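Side-chain contacts in DNA helicase assembly protein (Enterobacteria phage T4, PDB 1C1K), which loads the replicative helicase onto forked phage DNA covered by the single-stranded DNA-binding protein, and coordinates leading- and lagging-strand synthesis: residues A[112-115]-A[116-120]; A[121-124]-A[125-129]; A[130-133]-A[134-137]. All blocks are in the same frame, centred on the assembly; numbering follows the deposited sequence.

Interaction 1 of 3, residues A[112-115]-A[116-120]; sequences KFEE and DIRNI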
ATOM      1  N   LYS A 112      -1.502   5.480 -13.910  1.00  7.46           N
ATOM      2  CA  LYS A 112      -1.805   6.236 -12.705  1.00  8.33           C
ATOM      3  C   LYS A 112      -0.539   6.901 -12.168  1.00  6.08           C
ATOM      4  O   LYS A 112      -0.592   8.017 -11.662  1.00  6.35           O
ATOM      5  CB  LYS A 112      -2.418   5.324 -11.635  1.00 10.89           C
ATOM      6  CG  LYS A 112      -2.400   5.903 -10.218  1.00 14.37           C
ATOM      7  CD  LYS A 112      -3.317   7.120 -10.072  1.00 16.51           C
ATOM      8  CE  LYS A 112      -3.484   7.508  -8.608  1.00 17.11           C
ATOM      9  NZ  LYS A 112      -4.140   8.839  -8.459  1.00 17.93           N
ATOM     10  N   PHE A 113       0.594   6.209 -12.277  1.00  5.96           N
ATOM     11  CA  PHE A 113       1.876   6.749 -11.817  1.00  5.59           C
ATOM     12  C   PHE A 113       2.175   8.008 -12.641  1.00  5.15           C
ATOM     13  O   PHE A 113       2.511   9.061 -12.097  1.00  4.01           O
ATOM     14  CB  PHE A 113       2.979   5.693 -12.016  1.00  5.16           C
ATOM     15  CG  PHE A 113       4.333   6.095 -11.488  1.00  3.94           C
ATOM     16  CD1 PHE A 113       4.464   6.787 -10.285  1.00  5.22           C
ATOM     17  CD2 PHE A 113       5.486   5.746 -12.184  1.00  5.38           C
ATOM     18  CE1 PHE A 113       5.733   7.122  -9.782  1.00  4.04           C
ATOM     19  CE2 PHE A 113       6.761   6.077 -11.688  1.00  4.46           C
ATOM     20  CZ  PHE A 113       6.878   6.762 -10.489  1.00  3.66           C
ATOM     21  N   GLU A 114       2.025   7.897 -13.956  1.00  5.29           N
ATOM     22  CA  GLU A 114       2.271   9.028 -14.841  1.00  5.79           C
ATOM     23  C   GLU A 114       1.332  10.187 -14.498  1.00  6.35           C
ATOM     24  O   GLU A 114       1.748  11.346 -14.425  1.00  6.32           O
ATOM     25  CB  GLU A 114       2.094   8.589 -16.301  1.00  6.77           C
ATOM     26  CG  GLU A 114       3.345   7.901 -16.855  1.00 10.81           C
ATOM     27  CD  GLU A 114       3.083   6.994 -18.047  1.00 13.22           C
ATOM     28  OE1 GLU A 114       1.997   7.073 -18.650  1.00 15.82           O
ATOM     29  OE2 GLU A 114       3.981   6.196 -18.385  1.00 15.80           O
ATOM     30  N   GLU A 115       0.062   9.877 -14.281  1.00  4.96           N
ATOM     31  CA  GLU A 115      -0.919  10.898 -13.930  1.00  6.31           C
ATOM     32  C   GLU A 115      -0.489  11.621 -12.652  1.00  6.33           C
ATOM     33  O   GLU A 115      -0.469  12.857 -12.588  1.00  5.55           O
ATOM     34  CB  GLU A 115      -2.288  10.244 -13.717  1.00  6.66           C
ATOM     35  CG  GLU A 115      -3.389  11.200 -13.311  1.00  8.41           C
ATOM     36  CD  GLU A 115      -4.683  10.484 -12.974  1.00 10.89           C
ATOM     37  OE1 GLU A 115      -4.688   9.233 -12.940  1.00 12.20           O
ATOM     38  OE2 GLU A 115      -5.694  11.174 -12.743  1.00 11.59           O
ATOM     39  N   ASP A 116      -0.137  10.839 -11.634  1.00  5.99           N
ATOM     40  CA  ASP A 116       0.285  11.394 -10.354  1.00  5.17           C
ATOM     41  C   ASP A 116       1.527  12.271 -10.502  1.00  5.90           C
ATOM     42  O   ASP A 116       1.598  13.342  -9.900  1.00  5.69           O
ATOM     43  CB  ASP A 116       0.546  10.266  -9.352  1.00  5.65           C
ATOM     44  CG  ASP A 116      -0.739   9.633  -8.839  1.00  7.25           C
ATOM     45  OD1 ASP A 116      -0.652   8.624  -8.105  1.00  7.13           O
ATOM     46  OD2 ASP A 116      -1.836  10.144  -9.162  1.00  8.20           O
ATOM     47  N   ILE A 117       2.495  11.828 -11.303  1.00  4.60           N
ATOM     48  CA  ILE A 117       3.714  12.608 -11.509  1.00  4.57           C
ATOM     49  C   ILE A 117       3.369  13.971 -12.105  1.00  5.97           C
ATOM     50  O   ILE A 117       3.848  14.998 -11.631  1.00  4.90           O
ATOM     51  CB  ILE A 117       4.706  11.872 -12.435  1.00  3.81           C
ATOM     52  CG1 ILE A 117       5.295  10.658 -11.705  1.00  3.28           C
ATOM     53  CG2 ILE A 117       5.839  12.803 -12.846  1.00  4.26           C
ATOM     54  CD1 ILE A 117       5.860   9.603 -12.632  1.00  4.44           C
ATOM     55  N   ARG A 118       2.535  13.984 -13.143  1.00  5.56           N
ATOM     56  CA  ARG A 118       2.140  15.250 -13.757  1.00  6.26           C
ATOM     57  C   ARG A 118       1.489  16.144 -12.716  1.00  6.77           C
ATOM     58  O   ARG A 118       1.799  17.329 -12.627  1.00  7.74           O
ATOM     59  CB  ARG A 118       1.156  15.023 -14.911  1.00  5.92           C
ATOM     60  CG  ARG A 118       1.769  14.371 -16.119  1.00  7.26           C
ATOM     61  CD  ARG A 118       0.738  14.136 -17.226  1.00 11.61           C
ATOM     62  NE  ARG A 118       1.185  13.087 -18.138  1.00 14.30           N
ATOM     63  CZ  ARG A 118       0.580  11.911 -18.294  1.00 14.23           C
ATOM     64  NH1 ARG A 118      -0.514  11.614 -17.600  1.00 13.34           N
ATOM     65  NH2 ARG A 118       1.091  11.022 -19.134  1.00 16.04           N
ATOM     66  N   ASN A 119       0.585  15.584 -11.917  1.00  5.61           N
ATOM     67  CA  ASN A 119      -0.087  16.379 -10.904  1.00  6.85           C
ATOM     68  C   ASN A 119       0.888  16.894  -9.846  1.00  6.76           C
ATOM     69  O   ASN A 119       0.725  18.005  -9.336  1.00  7.64           O
ATOM     70  CB  ASN A 119      -1.211  15.567 -10.257  1.00  7.93           C
ATOM     71  CG  ASN A 119      -2.405  15.404 -11.177  1.00  9.22           C
ATOM     72  OD1 ASN A 119      -3.266  14.554 -10.961  1.00 11.44           O
ATOM     73  ND2 ASN A 119      -2.459  16.225 -12.215  1.00  8.50           N
ATOM     74  N   ILE A 120       1.900  16.099  -9.514  1.00  6.26           N
ATOM     75  CA  ILE A 120       2.879  16.540  -8.520  1.00  7.39           C
ATOM     76  C   ILE A 120       3.658  17.711  -9.102  1.00  7.81           C
ATOM     77  O   ILE A 120       3.929  18.691  -8.404  1.00  8.45           O
ATOM     78  CB  ILE A 120       3.889  15.426  -8.157  1.00  8.03           C
ATOM     79  CG1 ILE A 120       3.175  14.279  -7.440  1.00  5.86           C
ATOM     80  CG2 ILE A 120       4.985  15.992  -7.248  1.00  5.57           C
ATOM     81  CD1 ILE A 120       3.999  13.013  -7.389  1.00  5.55           C
TER
HETATM   82  O   HOH W   1      -0.007   8.537 -19.287  1.00 23.45           O
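The Phe113 ring receives the CD1 methyl of Ile117 almost squarely on one face: the carbon stands 3.6 Å from the ring centroid, only 6° off the normal, a CH-pi contact one helical turn along. The Arg118 guanidinium is used differently. Glu114 O lies above its plane toward the rim, the Glu114 CB packs over a face, and a water sits at its edge, in plane. This water takes a hydrogen bond from Arg118 NH2 (2.7 Å) and gives one to Glu114 OE1 (2.6 Å). The Glu114 and Arg118 side chains lie alongside each other, pointing the same way, with carboxylate and guanidinium planes 60° apart, and their charged atoms do not touch directly, OE1 and NH2 being 4.1 Å apart; the water joins them. Lys112 and Asp116, by contrast, form a direct salt bridge. A bend at chi2 (67°) folds the lysine chain over the aspartate, and NZ reaches OD2 at 2.7 Å on its syn lone pair. The other oxygen, OD1, accepts from Thr160 OG1 and Ser157 N, so the buried carboxylate is gripped at both oxygens and its rotation is fixed. All three pairs are spaced i to i+4 on helix 109-126. Phe113 leans on Thr160, Leu163 and Leu164 of helix 158-168, while Glu114, Ile117 and Arg118 meet helix 201-216, so the helix lies against both neighbours.

Interaction 2 of 3, residues A[121-124]-A[125-129]; sequences YYFS and KKVEV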
ATOM      1  N   TYR A 121       4.007  17.605 -10.382  1.00  7.79           N
ATOM      2  CA  TYR A 121       4.756  18.657 -11.059  1.00  9.52           C
ATOM      3  C   TYR A 121       3.985  19.979 -11.105  1.00 10.73           C
ATOM      4  O   TYR A 121       4.511  21.021 -10.723  1.00 10.50           O
ATOM      5  CB  TYR A 121       5.116  18.223 -12.481  1.00  9.90           C
ATOM      6  CG  TYR A 121       5.819  19.300 -13.279  1.00 11.85           C
ATOM      7  CD1 TYR A 121       7.207  19.446 -13.227  1.00 12.61           C
ATOM      8  CD2 TYR A 121       5.093  20.187 -14.077  1.00 12.90           C
ATOM      9  CE1 TYR A 121       7.855  20.452 -13.953  1.00 13.87           C
ATOM     10  CE2 TYR A 121       5.729  21.194 -14.806  1.00 13.68           C
ATOM     11  CZ  TYR A 121       7.106  21.320 -14.740  1.00 15.03           C
ATOM     12  OH  TYR A 121       7.731  22.313 -15.473  1.00 17.53           O
ATOM     13  N   TYR A 122       2.741  19.942 -11.561  1.00 11.35           N
ATOM     14  CA  TYR A 122       1.955  21.164 -11.641  1.00 11.85           C
ATOM     15  C   TYR A 122       1.685  21.746 -10.257  1.00 11.94           C
ATOM     16  O   TYR A 122       1.597  22.965 -10.098  1.00 12.04           O
ATOM     17  CB  TYR A 122       0.654  20.897 -12.406  1.00 14.43           C
ATOM     18  CG  TYR A 122       0.916  20.588 -13.866  1.00 14.30           C
ATOM     19  CD1 TYR A 122       0.471  19.402 -14.441  1.00 16.32           C
ATOM     20  CD2 TYR A 122       1.669  21.458 -14.654  1.00 16.77           C
ATOM     21  CE1 TYR A 122       0.774  19.085 -15.763  1.00 16.58           C
ATOM     22  CE2 TYR A 122       1.980  21.152 -15.976  1.00 17.50           C
ATOM     23  CZ  TYR A 122       1.530  19.962 -16.523  1.00 18.23           C
ATOM     24  OH  TYR A 122       1.849  19.648 -17.824  1.00 19.86           O
ATOM     25  N   PHE A 123       1.580  20.884  -9.253  1.00  9.70           N
ATOM     26  CA  PHE A 123       1.354  21.353  -7.888  1.00 10.12           C
ATOM     27  C   PHE A 123       2.611  22.092  -7.420  1.00  9.96           C
ATOM     28  O   PHE A 123       2.534  23.101  -6.711  1.00  9.48           O
ATOM     29  CB  PHE A 123       1.086  20.174  -6.948  1.00  8.85           C
ATOM     30  CG  PHE A 123       1.092  20.549  -5.491  1.00  8.66           C
ATOM     31  CD1 PHE A 123      -0.046  21.078  -4.887  1.00  7.96           C
ATOM     32  CD2 PHE A 123       2.239  20.379  -4.718  1.00  8.35           C
ATOM     33  CE1 PHE A 123      -0.038  21.430  -3.541  1.00  9.44           C
ATOM     34  CE2 PHE A 123       2.253  20.728  -3.373  1.00  8.46           C
ATOM     35  CZ  PHE A 123       1.113  21.254  -2.783  1.00  9.30           C
ATOM     36  N   SER A 124       3.770  21.580  -7.824  1.00  9.96           N
ATOM     37  CA  SER A 124       5.035  22.180  -7.436  1.00 10.10           C
ATOM     38  C   SER A 124       5.130  23.613  -7.957  1.00 11.51           C
ATOM     39  O   SER A 124       5.755  24.470  -7.329  1.00 11.50           O
ATOM     40  CB  SER A 124       6.198  21.328  -7.948  1.00  8.36           C
ATOM     41  OG  SER A 124       6.554  21.651  -9.275  1.00  8.91           O
ATOM     42  N   LYS A 125       4.498  23.875  -9.097  1.00 12.36           N
ATOM     43  CA  LYS A 125       4.505  25.218  -9.674  1.00 14.12           C
ATOM     44  C   LYS A 125       3.532  26.112  -8.913  1.00 15.10           C
ATOM     45  O   LYS A 125       3.791  27.296  -8.693  1.00 14.87           O
ATOM     46  CB  LYS A 125       4.116  25.162 -11.156  1.00 14.64           C
ATOM     47  CG  LYS A 125       5.110  24.413 -12.028  1.00 16.36           C
ATOM     48  CD  LYS A 125       6.522  24.934 -11.830  1.00 18.29           C
ATOM     49  CE  LYS A 125       7.486  24.344 -12.843  1.00 20.60           C
ATOM     50  NZ  LYS A 125       8.706  25.195 -13.015  1.00 22.00           N
ATOM     51  N   LYS A 126       2.411  25.536  -8.497  1.00 16.08           N
ATOM     52  CA  LYS A 126       1.406  26.286  -7.758  1.00 16.50           C
ATOM     53  C   LYS A 126       1.954  26.779  -6.422  1.00 17.21           C
ATOM     54  O   LYS A 126       1.651  27.895  -5.992  1.00 17.20           O
ATOM     55  CB  LYS A 126       0.168  25.419  -7.525  1.00 18.19           C
ATOM     56  CG  LYS A 126      -0.985  26.156  -6.854  1.00 21.86           C
ATOM     57  CD  LYS A 126      -2.288  25.382  -6.975  1.00 24.18           C
ATOM     58  CE  LYS A 126      -3.186  25.977  -8.047  1.00 27.14           C
ATOM     59  NZ  LYS A 126      -4.610  26.056  -7.609  1.00 29.12           N
ATOM     60  N   VAL A 127       2.761  25.947  -5.764  1.00 16.01           N
ATOM     61  CA  VAL A 127       3.343  26.310  -4.474  1.00 15.77           C
ATOM     62  C   VAL A 127       4.689  27.013  -4.646  1.00 14.19           C
ATOM     63  O   VAL A 127       5.391  27.288  -3.674  1.00 13.74           O
ATOM     64  CB  VAL A 127       3.519  25.068  -3.568  1.00 16.03           C
ATOM     65  CG1 VAL A 127       2.158  24.443  -3.281  1.00 16.26           C
ATOM     66  CG2 VAL A 127       4.445  24.052  -4.231  1.00 15.75           C
ATOM     67  N   GLU A 128       5.034  27.286  -5.900  1.00 14.08           N
ATOM     68  CA  GLU A 128       6.259  27.988  -6.264  1.00 14.04           C
ATOM     69  C   GLU A 128       7.554  27.493  -5.652  1.00 13.40           C
ATOM     70  O   GLU A 128       8.288  28.267  -5.040  1.00 12.97           O
ATOM     71  CB  GLU A 128       6.107  29.472  -5.947  1.00 16.45           C
ATOM     72  CG  GLU A 128       4.865  30.087  -6.545  1.00 18.78           C
ATOM     73  CD  GLU A 128       5.043  31.553  -6.846  1.00 21.81           C
ATOM     74  OE1 GLU A 128       5.624  31.879  -7.903  1.00 23.36           O
ATOM     75  OE2 GLU A 128       4.603  32.374  -6.020  1.00 23.28           O
ATOM     76  N   VAL A 129       7.849  26.213  -5.819  1.00 11.58           N
ATOM     77  CA  VAL A 129       9.090  25.683  -5.280  1.00 10.06           C
ATOM     78  C   VAL A 129      10.219  26.345  -6.056  1.00 10.58           C
ATOM     79  O   VAL A 129      10.010  26.813  -7.179  1.00 11.27           O
ATOM     80  CB  VAL A 129       9.175  24.149  -5.462  1.00  7.85           C
ATOM     81  CG1 VAL A 129       7.989  23.489  -4.796  1.00  8.50           C
ATOM     82  CG2 VAL A 129       9.221  23.791  -6.935  1.00  7.50           C
TER
HETATM   83  O   HOH W   2       9.896  23.114 -14.260  1.00 24.22           O
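Phe123 offers one face of its ring to the CG1 methyl of Val127, which is displaced toward the rim: CG1 is 3.8 Å from the centroid and 27° off the normal. The touch is closest at the outer end of the ring, where Phe123 CZ and Val127 CG1 approach to 3.4 Å. Leu150 of helix 146-152 packs against the same phenylalanine. Tyr121 and Lys125 pair through their far ends instead. The lysine chain, bent at chi2, brings CE within 3.3 Å of the Tyr121 OH, and a water held by both OH and Lys125 NZ bridges the polar groups. Nearer the backbone, Ser124 turns OG back between its own N and carbonyl carbon (chi1 86°) and donates to Tyr121 O at 2.6 Å, in the carbonyl plane on a lone pair. That carbonyl also accepts from Lys125 N, so two donors hold it. At Val127 the chain leaves helical geometry. Glu128 takes positive phi, Val129 N bonds to Ser124 O at 3.1 Å in a nearly straight line (175°), and a weak bond joins Glu128 N to Lys125 O. This is the Schellman motif, with Glu128 as its C-prime residue, that terminates helix 109-126.

Interaction 3 of 3, residues A[130-133]-A[134-137]; sequences SAFK and EIFE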
ATOM      1  N   SER A 130      11.406  26.405  -5.461  1.00 11.18           N
ATOM      2  CA  SER A 130      12.550  26.998  -6.140  1.00 12.21           C
ATOM      3  C   SER A 130      13.277  25.893  -6.898  1.00 12.47           C
ATOM      4  O   SER A 130      14.089  26.155  -7.787  1.00 13.64           O
ATOM      5  CB  SER A 130      13.486  27.660  -5.128  1.00 13.08           C
ATOM      6  OG  SER A 130      14.404  26.725  -4.598  1.00 15.68           O
ATOM      7  N   ALA A 131      12.963  24.653  -6.532  1.00 11.98           N
ATOM      8  CA  ALA A 131      13.529  23.461  -7.152  1.00 11.61           C
ATOM      9  C   ALA A 131      12.541  22.312  -6.927  1.00 11.30           C
ATOM     10  O   ALA A 131      11.911  22.233  -5.870  1.00 10.97           O
ATOM     11  CB  ALA A 131      14.868  23.131  -6.520  1.00 12.96           C
ATOM     12  N   PHE A 132      12.399  21.425  -7.912  1.00 10.92           N
ATOM     13  CA  PHE A 132      11.468  20.303  -7.786  1.00 10.15           C
ATOM     14  C   PHE A 132      11.758  19.432  -6.564  1.00 10.42           C
ATOM     15  O   PHE A 132      10.836  18.927  -5.923  1.00  9.13           O
ATOM     16  CB  PHE A 132      11.495  19.439  -9.052  1.00 10.25           C
ATOM     17  CG  PHE A 132      10.262  18.593  -9.240  1.00  9.30           C
ATOM     18  CD1 PHE A 132       9.040  18.980  -8.695  1.00  9.69           C
ATOM     19  CD2 PHE A 132      10.323  17.408  -9.975  1.00  9.80           C
ATOM     20  CE1 PHE A 132       7.892  18.200  -8.882  1.00  9.75           C
ATOM     21  CE2 PHE A 132       9.186  16.624 -10.166  1.00  8.48           C
ATOM     22  CZ  PHE A 132       7.970  17.018  -9.620  1.00  8.77           C
ATOM     23  N   LYS A 133      13.037  19.269  -6.242  1.00 10.95           N
ATOM     24  CA  LYS A 133      13.441  18.456  -5.100  1.00 11.10           C
ATOM     25  C   LYS A 133      12.780  18.873  -3.779  1.00  9.69           C
ATOM     26  O   LYS A 133      12.625  18.055  -2.870  1.00 10.22           O
ATOM     27  CB  LYS A 133      14.967  18.486  -4.952  1.00 13.43           C
ATOM     28  CG  LYS A 133      15.502  19.659  -4.138  1.00 16.28           C
ATOM     29  CD  LYS A 133      17.016  19.546  -3.936  1.00 19.46           C
ATOM     30  CE  LYS A 133      17.591  20.816  -3.320  1.00 21.46           C
ATOM     31  NZ  LYS A 133      19.005  20.642  -2.877  1.00 23.99           N
ATOM     32  N   GLU A 134      12.389  20.139  -3.669  1.00  8.02           N
ATOM     33  CA  GLU A 134      11.756  20.646  -2.454  1.00  8.21           C
ATOM     34  C   GLU A 134      10.430  19.945  -2.131  1.00  8.30           C
ATOM     35  O   GLU A 134       9.968  19.949  -0.986  1.00  9.00           O
ATOM     36  CB  GLU A 134      11.530  22.157  -2.579  1.00  9.44           C
ATOM     37  CG  GLU A 134      12.814  22.956  -2.411  1.00 12.92           C
ATOM     38  CD  GLU A 134      12.700  24.403  -2.856  1.00 15.10           C
ATOM     39  OE1 GLU A 134      13.761  25.043  -3.018  1.00 19.26           O
ATOM     40  OE2 GLU A 134      11.570  24.907  -3.037  1.00 13.50           O
ATOM     41  N   ILE A 135       9.821  19.344  -3.147  1.00  7.62           N
ATOM     42  CA  ILE A 135       8.556  18.639  -2.973  1.00  7.18           C
ATOM     43  C   ILE A 135       8.752  17.357  -2.163  1.00  6.51           C
ATOM     44  O   ILE A 135       7.916  16.995  -1.332  1.00  5.76           O
ATOM     45  CB  ILE A 135       7.959  18.237  -4.350  1.00  8.11           C
ATOM     46  CG1 ILE A 135       7.469  19.483  -5.102  1.00  7.98           C
ATOM     47  CG2 ILE A 135       6.834  17.215  -4.156  1.00  8.05           C
ATOM     48  CD1 ILE A 135       6.273  20.149  -4.474  1.00  9.33           C
ATOM     49  N   PHE A 136       9.880  16.695  -2.396  1.00  5.81           N
ATOM     50  CA  PHE A 136      10.171  15.420  -1.763  1.00  6.85           C
ATOM     51  C   PHE A 136      10.966  15.427  -0.468  1.00  8.51           C
ATOM     52  O   PHE A 136      11.008  14.417   0.227  1.00  9.22           O
ATOM     53  CB  PHE A 136      10.861  14.523  -2.792  1.00  5.87           C
ATOM     54  CG  PHE A 136      10.169  14.506  -4.119  1.00  5.70           C
ATOM     55  CD1 PHE A 136      10.506  15.422  -5.108  1.00  4.75           C
ATOM     56  CD2 PHE A 136       9.139  13.598  -4.367  1.00  5.28           C
ATOM     57  CE1 PHE A 136       9.828  15.440  -6.324  1.00  5.23           C
ATOM     58  CE2 PHE A 136       8.459  13.609  -5.577  1.00  4.69           C
ATOM     59  CZ  PHE A 136       8.803  14.531  -6.557  1.00  5.24           C
ATOM     60  N   GLU A 137      11.578  16.557  -0.133  1.00  8.86           N
ATOM     61  CA  GLU A 137      12.378  16.637   1.081  1.00  9.63           C
ATOM     62  C   GLU A 137      11.581  16.920   2.351  1.00  8.71           C
ATOM     63  O   GLU A 137      10.669  17.737   2.367  1.00  8.28           O
ATOM     64  CB  GLU A 137      13.460  17.706   0.922  1.00 12.54           C
ATOM     65  CG  GLU A 137      14.509  17.382  -0.125  1.00 19.59           C
ATOM     66  CD  GLU A 137      15.462  16.286   0.320  1.00 23.97           C
ATOM     67  OE1 GLU A 137      15.937  15.523  -0.551  1.00 27.81           O
ATOM     68  OE2 GLU A 137      15.741  16.187   1.536  1.00 26.94           O
TER
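Phe132 holds CG anti to its backbone N (chi1 -159°) and Phe136 holds CG anti to its carbonyl carbon (chi1 -47°), and these two settings swing the rings together. The residues lie in a series of overlapping beta turns within the connection between helices 109-126 and 146-152. The aromatic pair is T-shaped: the edge of Phe136 is directed at the face of Phe132, with centroids 5.3 Å apart and planes at 81°. Phe136 CE1 stands over the centre of the Phe132 ring, while Phe132 CZ and Phe136 CZ are 4.0 Å apart. Ile135 joins both aromatics, its CG1 lying 4.0 Å from Phe132 CD1 and its CG2 over a face of the Phe136 ring. Three successive i to i+3 bonds support the turns, from Glu134 N to Ala131 O, Ile135 N to Phe132 O and Phe136 N to Lys133 O. The apolar side packs on Ile120 and Ser124 of helix 109-126 and on Phe208 of helix 201-216. Glu137, at the far end, forms a salt bridge with Lys173. At the start, the extended Glu134 chain reaches back to Ser130: OE1 accepts from Ser130 OG at a very short separation whose exact value is doubtful, and OE2, met from above the carboxylate plane, accepts from Ser130 N at 2.9 Å.

Overall arrangement
Interactions 1 and 2 follow one another along helix 109-126, with centres 13 Å apart, and interaction 3 lies in the connection after it. Interaction 1 is partly buried between helices 158-168 and 201-216 and combines an aliphatic-aromatic contact with a salt bridge. Interaction 2, also partly buried but farther from the chain centre, marks the end of the helix, where the regular bonding gives way to the Schellman bonds. Interaction 3 is a surface contact of turns, an aromatic pair and a carboxylate. The chain doubles back: Ile120 of interaction 1 packs on Phe132, Ile135 and Phe136, while Ser124 and Val129 of interaction 2 meet Ile135.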